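Local coordinates for protein phosphatidylglycerophosphatase B (Bacillus subtilis, PDB 6FMX) that removes the terminal phosphate from phosphatidylglycerophosphate to give phosphatidylglycerol, and also acts as an undecaprenyl pyrophosphate phosphatase in the bacterial membrane, at residues Asn40-Gln43 / Ser44-Ala48; Met142-Ala145 / Cys146-Val150; Leu201-Leu204 / Leu205-Val209; Phe212-Lys215 / Ile216-Phe219. One frame throughout, in Å; residues are numbered along the deposited sequence. Where two conformers were deposited one is given.

Contact 1 (Asn40-Gln43 / Ser44-Ala48); sequences NAVQ and SADEA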
loop_
_atom_site.group_PDB
_atom_site.type_symbol
_atom_site.label_atom_id
_atom_site.label_comp_id
_atom_site.label_asym_id
_atom_site.label_seq_id
_atom_site.Cartn_x
_atom_site.Cartn_y
_atom_site.Cartn_z
ATOM N N ASN A 40 -11.838 -19.656 11.844
ATOM C CA ASN A 40 -11.307 -19.438 13.179
ATOM C C ASN A 40 -9.801 -19.688 13.222
ATOM O O ASN A 40 -9.092 -19.067 14.018
ATOM C CB ASN A 40 -12.035 -20.333 14.170
ATOM C CG ASN A 40 -11.608 -20.077 15.586
ATOM O OD1 ASN A 40 -11.861 -19.012 16.152
ATOM N ND2 ASN A 40 -10.901 -21.027 16.147
ATOM N N ALA A 41 -9.299 -20.577 12.365
ATOM C CA ALA A 41 -7.869 -20.866 12.341
ATOM C C ALA A 41 -7.057 -19.633 11.958
ATOM O O ALA A 41 -5.994 -19.380 12.539
ATOM C CB ALA A 41 -7.591 -22.026 11.381
ATOM N N VAL A 42 -7.542 -18.847 10.993
ATOM C CA VAL A 42 -6.816 -17.645 10.587
ATOM C C VAL A 42 -7.008 -16.534 11.615
ATOM O O VAL A 42 -6.070 -15.799 11.943
ATOM C CB VAL A 42 -7.246 -17.193 9.179
ATOM C CG1 VAL A 42 -6.624 -15.837 8.844
ATOM C CG2 VAL A 42 -6.833 -18.227 8.145
ATOM N N GLN A 43 -8.234 -16.386 12.126
ATOM C CA GLN A 43 -8.491 -15.391 13.165
ATOM C C GLN A 43 -7.601 -15.624 14.380
ATOM O O GLN A 43 -7.089 -14.671 14.983
ATOM C CB GLN A 43 -9.967 -15.428 13.568
ATOM C CG GLN A 43 -10.938 -14.906 12.507
ATOM C CD GLN A 43 -12.354 -15.398 12.746
ATOM O OE1 GLN A 43 -12.675 -15.876 13.836
ATOM N NE2 GLN A 43 -13.211 -15.281 11.736
ATOM N N SER A 44 -7.396 -16.891 14.750
ATOM C CA SER A 44 -6.553 -17.210 15.897
ATOM C C SER A 44 -5.090 -16.910 15.614
ATOM O O SER A 44 -4.377 -16.382 16.479
ATOM C CB SER A 44 -6.730 -18.674 16.280
ATOM O OG SER A 44 -8.098 -18.954 16.537
ATOM N N ALA A 45 -4.620 -17.246 14.410
ATOM C CA ALA A 45 -3.246 -16.915 14.049
ATOM C C ALA A 45 -3.061 -15.406 13.954
ATOM O O ALA A 45 -2.029 -14.877 14.383
ATOM C CB ALA A 45 -2.862 -17.600 12.736
ATOM N N ASP A 46 -4.066 -14.697 13.428
ATOM C CA ASP A 46 -4.007 -13.238 13.358
ATOM C C ASP A 46 -3.912 -12.624 14.748
ATOM O O ASP A 46 -3.144 -11.678 14.968
ATOM C CB ASP A 46 -5.243 -12.683 12.651
ATOM C CG ASP A 46 -5.015 -12.420 11.177
ATOM O OD1 ASP A 46 -3.889 -12.033 10.789
ATOM O OD2 ASP A 46 -5.994 -12.552 10.413
ATOM N N GLU A 47 -4.727 -13.115 15.685
ATOM C CA GLU A 47 -4.638 -12.646 17.066
ATOM C C GLU A 47 -3.265 -12.939 17.666
ATOM O O GLU A 47 -2.689 -12.092 18.358
ATOM C CB GLU A 47 -5.737 -13.290 17.912
ATOM C CG GLU A 47 -5.511 -13.157 19.417
ATOM C CD GLU A 47 -6.757 -13.455 20.243
ATOM O OE1 GLU A 47 -7.850 -13.609 19.659
ATOM O OE2 GLU A 47 -6.638 -13.538 21.486
ATOM N N ALA A 48 -2.728 -14.138 17.424
ATOM C CA ALA A 48 -1.457 -14.512 18.040
ATOM C C ALA A 48 -0.311 -13.654 17.521
ATOM O O ALA A 48 0.607 -13.309 18.279
ATOM C CB ALA A 48 -1.163 -15.992 17.800
#

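Contact 2 (Met142-Ala145 / Cys146-Val150); sequences MNAA and CVYPV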
loop_
_atom_site.group_PDB
_atom_site.type_symbol
_atom_site.label_atom_id
_atom_site.label_comp_id
_atom_site.label_asym_id
_atom_site.label_seq_id
_atom_site.Cartn_x
_atom_site.Cartn_y
_atom_site.Cartn_z
ATOM N N MET A 142 -2.572 -0.777 1.493
ATOM C CA MET A 142 -3.071 -0.672 0.131
ATOM C C MET A 142 -2.564 0.595 -0.550
ATOM O O MET A 142 -2.202 0.568 -1.733
ATOM C CB MET A 142 -4.596 -0.697 0.148
ATOM C CG MET A 142 -5.241 -0.929 -1.204
ATOM S SD MET A 142 -6.848 -1.716 -0.997
ATOM C CE MET A 142 -7.626 -1.244 -2.548
ATOM N N ASN A 143 -2.556 1.719 0.178
ATOM C CA ASN A 143 -1.971 2.959 -0.335
ATOM C C ASN A 143 -0.501 2.769 -0.686
ATOM O O ASN A 143 -0.043 3.197 -1.756
ATOM C CB ASN A 143 -2.084 4.081 0.705
ATOM C CG ASN A 143 -3.504 4.532 0.967
ATOM O OD1 ASN A 143 -4.438 4.154 0.271
ATOM N ND2 ASN A 143 -3.667 5.359 2.003
ATOM N N ALA A 144 0.271 2.166 0.227
ATOM C CA ALA A 144 1.719 2.118 0.037
ATOM C C ALA A 144 2.095 1.141 -1.071
ATOM O O ALA A 144 3.018 1.394 -1.853
ATOM C CB ALA A 144 2.422 1.744 1.346
ATOM N N ALA A 145 1.404 0.000 -1.139
ATOM C CA ALA A 145 1.740 -0.993 -2.148
ATOM C C ALA A 145 1.347 -0.540 -3.545
ATOM O O ALA A 145 1.875 -1.064 -4.525
ATOM C CB ALA A 145 1.077 -2.332 -1.822
ATOM N N CYS A 146 0.425 0.405 -3.656
ATOM C CA CYS A 146 0.085 1.020 -4.931
ATOM C C CYS A 146 0.995 2.203 -5.243
ATOM O O CYS A 146 1.714 2.184 -6.241
ATOM C CB CYS A 146 -1.380 1.465 -4.917
ATOM S SG CYS A 146 -1.898 2.400 -6.376
ATOM N N VAL A 147 1.018 3.210 -4.366
ATOM C CA VAL A 147 1.596 4.500 -4.729
ATOM C C VAL A 147 3.116 4.426 -4.862
ATOM O O VAL A 147 3.691 5.019 -5.783
ATOM C CB VAL A 147 1.164 5.572 -3.713
ATOM C CG1 VAL A 147 1.866 6.890 -4.002
ATOM C CG2 VAL A 147 -0.338 5.767 -3.764
ATOM N N TYR A 148 3.805 3.734 -3.946
ATOM C CA TYR A 148 5.264 3.795 -4.032
ATOM C C TYR A 148 5.805 3.052 -5.257
ATOM O O TYR A 148 6.709 3.579 -5.921
ATOM C CB TYR A 148 5.915 3.309 -2.726
ATOM C CG TYR A 148 5.777 4.343 -1.631
ATOM C CD1 TYR A 148 6.472 5.546 -1.698
ATOM C CD2 TYR A 148 4.910 4.149 -0.578
ATOM C CE1 TYR A 148 6.324 6.510 -0.719
ATOM C CE2 TYR A 148 4.751 5.107 0.404
ATOM C CZ TYR A 148 5.458 6.280 0.328
ATOM O OH TYR A 148 5.295 7.225 1.310
ATOM N N PRO A 149 5.311 1.856 -5.610
ATOM C CA PRO A 149 5.726 1.278 -6.902
ATOM C C PRO A 149 5.322 2.118 -8.102
ATOM O O PRO A 149 6.067 2.169 -9.095
ATOM C CB PRO A 149 5.039 -0.093 -6.914
ATOM C CG PRO A 149 4.826 -0.416 -5.476
ATOM C CD PRO A 149 4.539 0.888 -4.799
ATOM N N VAL A 150 4.165 2.785 -8.043
ATOM C CA VAL A 150 3.749 3.660 -9.136
ATOM C C VAL A 150 4.707 4.838 -9.263
ATOM O O VAL A 150 5.144 5.190 -10.365
ATOM C CB VAL A 150 2.301 4.133 -8.921
ATOM C CG1 VAL A 150 2.000 5.343 -9.777
ATOM C CG2 VAL A 150 1.336 3.019 -9.250
#

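Contact 3 (Leu201-Leu204 / Leu205-Val209); sequences LGLL and LFFLV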
loop_
_atom_site.group_PDB
_atom_site.type_symbol
_atom_site.label_atom_id
_atom_site.label_comp_id
_atom_site.label_asym_id
_atom_site.label_seq_id
_atom_site.Cartn_x
_atom_site.Cartn_y
_atom_site.Cartn_z
ATOM N N LEU A 201 -3.952 -5.884 -3.342
ATOM C CA LEU A 201 -4.767 -5.046 -4.215
ATOM C C LEU A 201 -4.091 -3.733 -4.609
ATOM O O LEU A 201 -4.318 -3.248 -5.723
ATOM C CB LEU A 201 -6.121 -4.758 -3.568
ATOM C CG LEU A 201 -7.060 -5.952 -3.387
ATOM C CD1 LEU A 201 -8.361 -5.485 -2.799
ATOM C CD2 LEU A 201 -7.322 -6.644 -4.710
ATOM N N GLY A 202 -3.277 -3.140 -3.735
ATOM C CA GLY A 202 -2.487 -1.995 -4.151
ATOM C C GLY A 202 -1.491 -2.361 -5.232
ATOM O O GLY A 202 -1.318 -1.626 -6.211
ATOM N N LEU A 203 -0.824 -3.508 -5.078
ATOM C CA LEU A 203 0.097 -3.993 -6.099
ATOM C C LEU A 203 -0.637 -4.304 -7.399
ATOM O O LEU A 203 -0.120 -4.047 -8.494
ATOM C CB LEU A 203 0.822 -5.232 -5.579
ATOM C CG LEU A 203 2.287 -5.540 -5.896
ATOM C CD1 LEU A 203 3.152 -4.283 -5.911
ATOM C CD2 LEU A 203 2.802 -6.541 -4.870
ATOM N N LEU A 204 -1.845 -4.861 -7.293
ATOM C CA LEU A 204 -2.663 -5.103 -8.476
ATOM C C LEU A 204 -2.919 -3.808 -9.241
ATOM O O LEU A 204 -2.763 -3.755 -10.466
ATOM C CB LEU A 204 -3.980 -5.766 -8.057
ATOM C CG LEU A 204 -4.925 -6.306 -9.132
ATOM C CD1 LEU A 204 -5.760 -7.403 -8.506
ATOM C CD2 LEU A 204 -5.835 -5.218 -9.640
ATOM N N LEU A 205 -3.324 -2.747 -8.530
ATOM C CA LEU A 205 -3.584 -1.470 -9.191
ATOM C C LEU A 205 -2.324 -0.898 -9.822
ATOM O O LEU A 205 -2.394 -0.290 -10.899
ATOM C CB LEU A 205 -4.182 -0.474 -8.201
ATOM C CG LEU A 205 -5.592 -0.865 -7.750
ATOM C CD1 LEU A 205 -6.083 0.020 -6.616
ATOM C CD2 LEU A 205 -6.533 -0.780 -8.932
ATOM N N PHE A 206 -1.175 -1.077 -9.163
ATOM C CA PHE A 206 0.100 -0.687 -9.754
ATOM C C PHE A 206 0.331 -1.392 -11.086
ATOM O O PHE A 206 0.626 -0.750 -12.104
ATOM C CB PHE A 206 1.243 -0.998 -8.781
ATOM C CG PHE A 206 2.593 -1.178 -9.449
ATOM C CD1 PHE A 206 3.236 -0.109 -10.054
ATOM C CD2 PHE A 206 3.219 -2.417 -9.457
ATOM C CE1 PHE A 206 4.476 -0.272 -10.659
ATOM C CE2 PHE A 206 4.452 -2.587 -10.059
ATOM C CZ PHE A 206 5.082 -1.515 -10.662
ATOM N N PHE A 207 0.219 -2.724 -11.095
ATOM C CA PHE A 207 0.474 -3.464 -12.326
ATOM C C PHE A 207 -0.505 -3.068 -13.418
ATOM O O PHE A 207 -0.144 -3.026 -14.603
ATOM C CB PHE A 207 0.417 -4.967 -12.071
ATOM C CG PHE A 207 1.661 -5.512 -11.445
ATOM C CD1 PHE A 207 2.864 -5.484 -12.130
ATOM C CD2 PHE A 207 1.634 -6.045 -10.167
ATOM C CE1 PHE A 207 4.018 -5.982 -11.556
ATOM C CE2 PHE A 207 2.781 -6.548 -9.588
ATOM C CZ PHE A 207 3.975 -6.515 -10.282
ATOM N N LEU A 208 -1.746 -2.755 -13.043
ATOM C CA LEU A 208 -2.725 -2.341 -14.044
ATOM C C LEU A 208 -2.339 -1.017 -14.692
ATOM O O LEU A 208 -2.395 -0.882 -15.923
ATOM C CB LEU A 208 -4.114 -2.237 -13.422
ATOM C CG LEU A 208 -4.842 -3.548 -13.122
ATOM C CD1 LEU A 208 -6.216 -3.235 -12.566
ATOM C CD2 LEU A 208 -4.964 -4.401 -14.381
ATOM N N VAL A 209 -1.953 -0.027 -13.883
ATOM C CA VAL A 209 -1.634 1.285 -14.436
ATOM C C VAL A 209 -0.292 1.252 -15.167
ATOM O O VAL A 209 -0.125 1.936 -16.184
ATOM C CB VAL A 209 -1.679 2.367 -13.337
ATOM C CG1 VAL A 209 -0.549 2.203 -12.330
ATOM C CG2 VAL A 209 -1.660 3.763 -13.952
#

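Contact 4 (Phe212-Lys215 / Ile216-Phe219); sequences FDEK and IKRF. With OLC ((2R)-2,3-dihydroxypropyl (9Z)-octadec-9-enoate), chain E.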
loop_
_atom_site.group_PDB
_atom_site.type_symbol
_atom_site.label_atom_id
_atom_site.label_comp_id
_atom_site.label_asym_id
_atom_site.label_seq_id
_atom_site.Cartn_x
_atom_site.Cartn_y
_atom_site.Cartn_z
ATOM N N PHE A 212 -1.071 -0.459 -18.557
ATOM C CA PHE A 212 -1.762 0.494 -19.417
ATOM C C PHE A 212 -0.795 1.516 -20.001
ATOM O O PHE A 212 -0.786 1.764 -21.209
ATOM C CB PHE A 212 -2.857 1.199 -18.623
ATOM C CG PHE A 212 -3.510 2.342 -19.355
ATOM C CD1 PHE A 212 -4.467 2.104 -20.329
ATOM C CD2 PHE A 212 -3.174 3.653 -19.061
ATOM C CE1 PHE A 212 -5.079 3.151 -20.989
ATOM C CE2 PHE A 212 -3.773 4.705 -19.725
ATOM C CZ PHE A 212 -4.730 4.458 -20.686
ATOM N N ASP A 213 0.009 2.139 -19.141
ATOM C CA ASP A 213 0.915 3.182 -19.602
ATOM C C ASP A 213 1.892 2.643 -20.636
ATOM O O ASP A 213 2.216 3.320 -21.618
ATOM C CB ASP A 213 1.666 3.770 -18.411
ATOM C CG ASP A 213 2.515 4.947 -18.803
ATOM O OD1 ASP A 213 1.934 6.024 -19.053
ATOM O OD2 ASP A 213 3.752 4.788 -18.881
ATOM N N GLU A 214 2.381 1.424 -20.427
ATOM C CA GLU A 214 3.313 0.847 -21.381
ATOM C C GLU A 214 2.607 0.475 -22.674
ATOM O O GLU A 214 3.162 0.649 -23.767
ATOM C CB GLU A 214 4.001 -0.360 -20.752
ATOM C CG GLU A 214 4.839 0.071 -19.561
ATOM C CD GLU A 214 5.709 -1.026 -18.995
ATOM O OE1 GLU A 214 5.173 -2.096 -18.637
ATOM O OE2 GLU A 214 6.937 -0.803 -18.886
ATOM N N LYS A 215 1.366 -0.006 -22.566
ATOM C CA LYS A 215 0.614 -0.421 -23.745
ATOM C C LYS A 215 0.371 0.748 -24.694
ATOM O O LYS A 215 0.413 0.581 -25.919
ATOM C CB LYS A 215 -0.714 -1.052 -23.313
ATOM C CG LYS A 215 -1.590 -1.519 -24.459
ATOM C CD LYS A 215 -0.851 -2.454 -25.393
ATOM C CE LYS A 215 -1.747 -2.849 -26.574
ATOM N NZ LYS A 215 -1.131 -3.895 -27.443
ATOM N N ILE A 216 0.115 1.946 -24.154
ATOM C CA ILE A 216 -0.220 3.079 -25.013
ATOM C C ILE A 216 0.998 3.793 -25.573
ATOM O O ILE A 216 0.836 4.780 -26.302
ATOM C CB ILE A 216 -1.112 4.106 -24.287
ATOM C CG1 ILE A 216 -0.326 4.856 -23.208
ATOM C CG2 ILE A 216 -2.355 3.428 -23.717
ATOM C CD1 ILE A 216 -1.151 5.896 -22.479
ATOM N N LYS A 217 2.208 3.337 -25.260
ATOM C CA LYS A 217 3.391 3.986 -25.810
ATOM C C LYS A 217 3.435 3.796 -27.317
ATOM O O LYS A 217 3.050 2.751 -27.841
ATOM C CB LYS A 217 4.658 3.431 -25.171
ATOM C CG LYS A 217 4.757 3.795 -23.697
ATOM C CD LYS A 217 6.020 3.264 -23.049
ATOM C CE LYS A 217 6.450 4.172 -21.907
ATOM N NZ LYS A 217 7.129 3.416 -20.806
ATOM N N ARG A 218 3.895 4.826 -28.014
ATOM C CA ARG A 218 3.970 4.784 -29.465
ATOM C C ARG A 218 5.356 4.420 -29.966
ATOM O O ARG A 218 5.515 4.095 -31.153
ATOM C CB ARG A 218 3.517 6.131 -30.032
ATOM C CG ARG A 218 1.994 6.239 -30.031
ATOM C CD ARG A 218 1.519 7.652 -29.831
ATOM N NE ARG A 218 0.112 7.804 -30.186
ATOM C CZ ARG A 218 -0.541 8.963 -30.165
ATOM N NH1 ARG A 218 0.087 10.075 -29.801
ATOM N NH2 ARG A 218 -1.825 9.008 -30.506
ATOM N N PHE A 219 6.344 4.456 -29.072
ATOM C CA PHE A 219 7.683 3.930 -29.278
ATOM C C PHE A 219 8.069 3.138 -28.040
ATOM O O PHE A 219 7.654 3.470 -26.928
ATOM C CB PHE A 219 8.700 5.059 -29.521
ATOM C CG PHE A 219 8.383 5.900 -30.714
ATOM C CD1 PHE A 219 7.450 6.920 -30.633
ATOM C CD2 PHE A 219 9.010 5.664 -31.925
ATOM C CE1 PHE A 219 7.142 7.687 -31.741
ATOM C CE2 PHE A 219 8.708 6.426 -33.037
ATOM C CZ PHE A 219 7.773 7.440 -32.945
HETATM C C18 OLC E . -5.064 -2.012 -19.488
HETATM C C10 OLC E . -5.618 3.115 -13.167
HETATM C C9 OLC E . -6.648 3.805 -12.722
HETATM C C17 OLC E . -5.645 -1.708 -18.110
HETATM C C11 OLC E . -5.810 1.881 -14.042
HETATM C C8 OLC E . -8.088 3.410 -13.060
HETATM C C24 OLC E . -11.941 8.938 -2.944
HETATM C C16 OLC E . -6.826 -0.751 -18.272
HETATM C C12 OLC E . -5.161 2.129 -15.403
HETATM C C7 OLC E . -8.885 4.681 -13.380
HETATM C C15 OLC E . -6.854 0.222 -17.095
HETATM C C13 OLC E . -6.222 2.574 -16.402
HETATM C C6 OLC E . -10.264 4.650 -12.711
HETATM C C14 OLC E . -6.298 1.570 -17.550
HETATM C C5 OLC E . -10.600 6.025 -12.119
HETATM C C4 OLC E . -11.537 5.921 -10.908
HETATM C C3 OLC E . -11.310 7.127 -9.989
HETATM C C2 OLC E . -12.066 6.927 -8.675
HETATM C C21 OLC E . -11.767 8.790 -5.470
HETATM C C1 OLC E . -11.850 8.114 -7.734
HETATM C C22 OLC E . -12.044 8.043 -4.169
HETATM O O19 OLC E . -11.131 9.000 -8.045
HETATM O O25 OLC E . -12.651 8.315 -1.904
HETATM O O23 OLC E . -13.342 7.523 -4.209
HETATM O O20 OLC E . -12.495 8.159 -6.491
HETATM O O HOH W 1 3.479 0.022 -26.655
#

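Contact 1 (Asn40-Gln43 / Ser44-Ala48)
Ser44 grips the carbonyl oxygen of Asn40 twice, one turn back along the opening of helix 40-54. Its hydroxyl OG gives a bond of 2.7 Å to Asn40 O, and its amide N adds a second of 2.9 Å, the two donors arriving from opposite faces of the carbonyl plane. The hydroxyl can do this because OG stands beside Ser44's own backbone N (chi1 -56°). Serine suits a partly exposed helix face for this reason: the backbone takes up its polar tip. Three further i to i+4 amide bonds follow, the shortest being Asp46 N to Val42 O at 2.7 Å. Val42 CG1 runs alongside Asp46, 3.7 Å from Asp46 OD2, although that carboxylate finds its polar partners in Thr193 (hydrogen bond) and Arg120 (salt bridge). Gln43 NE2 is bonded to Ile37 O, and Glu47 pairs with Lys51. Small Ala41 and polar Asn40 suit the exposed face; Val42 and Asp46 are buried, Val42 also meeting a lipid that touches Ala41. Through these two the helix, probably extracellular, leans on Val192 and Thr193 of helix 192-215, with the Asp46 side chain about 6 Å from that of Asp194, which probably stabilises the nucleophilic histidine.

Contact 2 (Met142-Ala145 / Cys146-Val150)
Ala144 and Tyr148 meet one turn apart just before a proline kink in transmembrane helix 139-158, part of the PAP2 phosphatase fold. The close side is here: Ala144 CB lies in the plane of the phenol ring, at its edge, 4.0 Å from Tyr148 CD2. A chi1 of -74° keeps the ring beside the backbone N and swings it back along the helix to that methyl. The small alanine leaves room for the ring, whose OH ends in a hydrogen bond to Leu71 O, while Ala173 and Ile176 of helix 166-186 pack against it. A leucine in place of Tyr148 would probably leave Leu71 O without this partner and a gap where the outer ring packs on Ala173 and Ile176. Val147 N makes a nearly straight bond of 2.8 Å to Asn143 O (169°). The Asn143 amide bonds Gly72 O through ND2 and Arg108 through OD1, about 6 Å from the bound tungstate. The looser side is equally buried: Cys146 N reaches Met142 O at 3.3 Å, with a bent angle of 142° and the donor above the carbonyl plane. Farther on, Pro149 has no N-H to offer, and its ring carbons occupy the place where a donor would stand. Ala145 O is thus buried with no hydrogen-bond partner, Pro149 CG standing 3.2 Å from it.

Contact 3 (Leu201-Leu204 / Leu205-Val209)
Leu203 and Phe207 run alongside each other, one turn apart on the transmembrane helix 192-215. The phenylalanine leans back on the leucine from its base outward. Phe207 CB sits 3.7 Å from Leu203 O, and Phe207 CG keeps the same separation. Phe207 CD2 comes closest, 3.1 Å from Leu203 O, the atom that also accepts the Phe207 amide. Phe207 CE2 rests on the leucine branch point, 3.9 Å from Leu203 CG, with the Leu203 oxygen little farther away. At the tip, Phe207 CZ lies 4.0 Å from Phe206 CE2, which stands over one face of the ring, nearer its edge than its middle. The ring takes this course because CG stands beside the backbone N (chi1 -79°). Phe206 touches the same leucine farther out, its CD2 4.0 Å from Leu203 CD1, so one leucine serves two aromatic neighbours. Leu204 CD2 and Leu208 CD1 form a second pair at 3.6 Å. Such wholly apolar side chains suit a membrane helix whose backbone polar groups are spent on i to i+4 bonds. Leu205 faces helix 96-118, Leu204 and Phe207 face helix 21-36 (the ring on Lys22 and Leu26), Phe206 packs on helix 139-158, and Leu201 touches all three.

Contact 4 (Phe212-Lys215 / Ile216-Phe219)
Phe212 carries Ile216 CG2 over one face of its ring and the acyl chain of a monoolein molecule over the other. The methyl lies 4.1 Å from the ring centroid and 20° off the normal, a CH-pi contact displaced from the ring's middle, while the lipid comes closest at C14, 3.4 Å from Phe212 CD1. Ile216 CD1 also reaches the ring, 4.0 Å from Phe212 CE2; CG1 occupies the crowded position between backbone N and carbonyl carbon (chi1 71°), which leaves CG2 to lie over the aromatic face. An aromatic residue and a branched aliphatic one suit this surface, where the helix still faces lipid. Exchanging Phe212 for a serine would probably strip Ile216 CG2 and the lipid chain of the flat surface between them. The backbone marks the end of helix 192-215. Ile216 N still bonds Phe212 O at 3.1 Å, but Lys217 N turns to Glu214 O, three residues back, from well above the carbonyl plane. Lys217 and Asp213 cross obliquely, their opposite charges 4.1 Å apart between Asp213 OD2 and Lys217 NZ, too far for a salt bridge. Instead both bond to the hydroxyl of Tyr153, and Asp213 forms a salt bridge with Lys157; charged residues suit the end of the helix, which probably faces the cytoplasm. Asp213, Glu214 and Lys217 thus bring the helix end against helix 139-158, with Asp213 also touching Asp96 and Leu99 at the start of helix 96-118.

Overall arrangement
Contact 2 is the core, entirely buried; contact 3 packs beside it, half buried, their centres 8 Å apart. Helices 139-158 and 192-215 touch where Pro149 O meets Phe206 CE1 at 3.3 Å and Cys146 CB meets Gly202 O at 3.4 Å. Contact 3, on hydrocarbon side chains alone, has several residues only partly enclosed. Contact 4 continues the helix of contact 3 to its end, probably cytoplasmic, where aromatic and aliphatic groups mix with charges. Contact 1 lies on what is probably the extracellular side, its centre 44 Å from that of contact 4 and across the chain's centre from it. Both peripheral contacts use polar and charged side chains, each with a buried aspartate bonded to neighbouring parts of the chain.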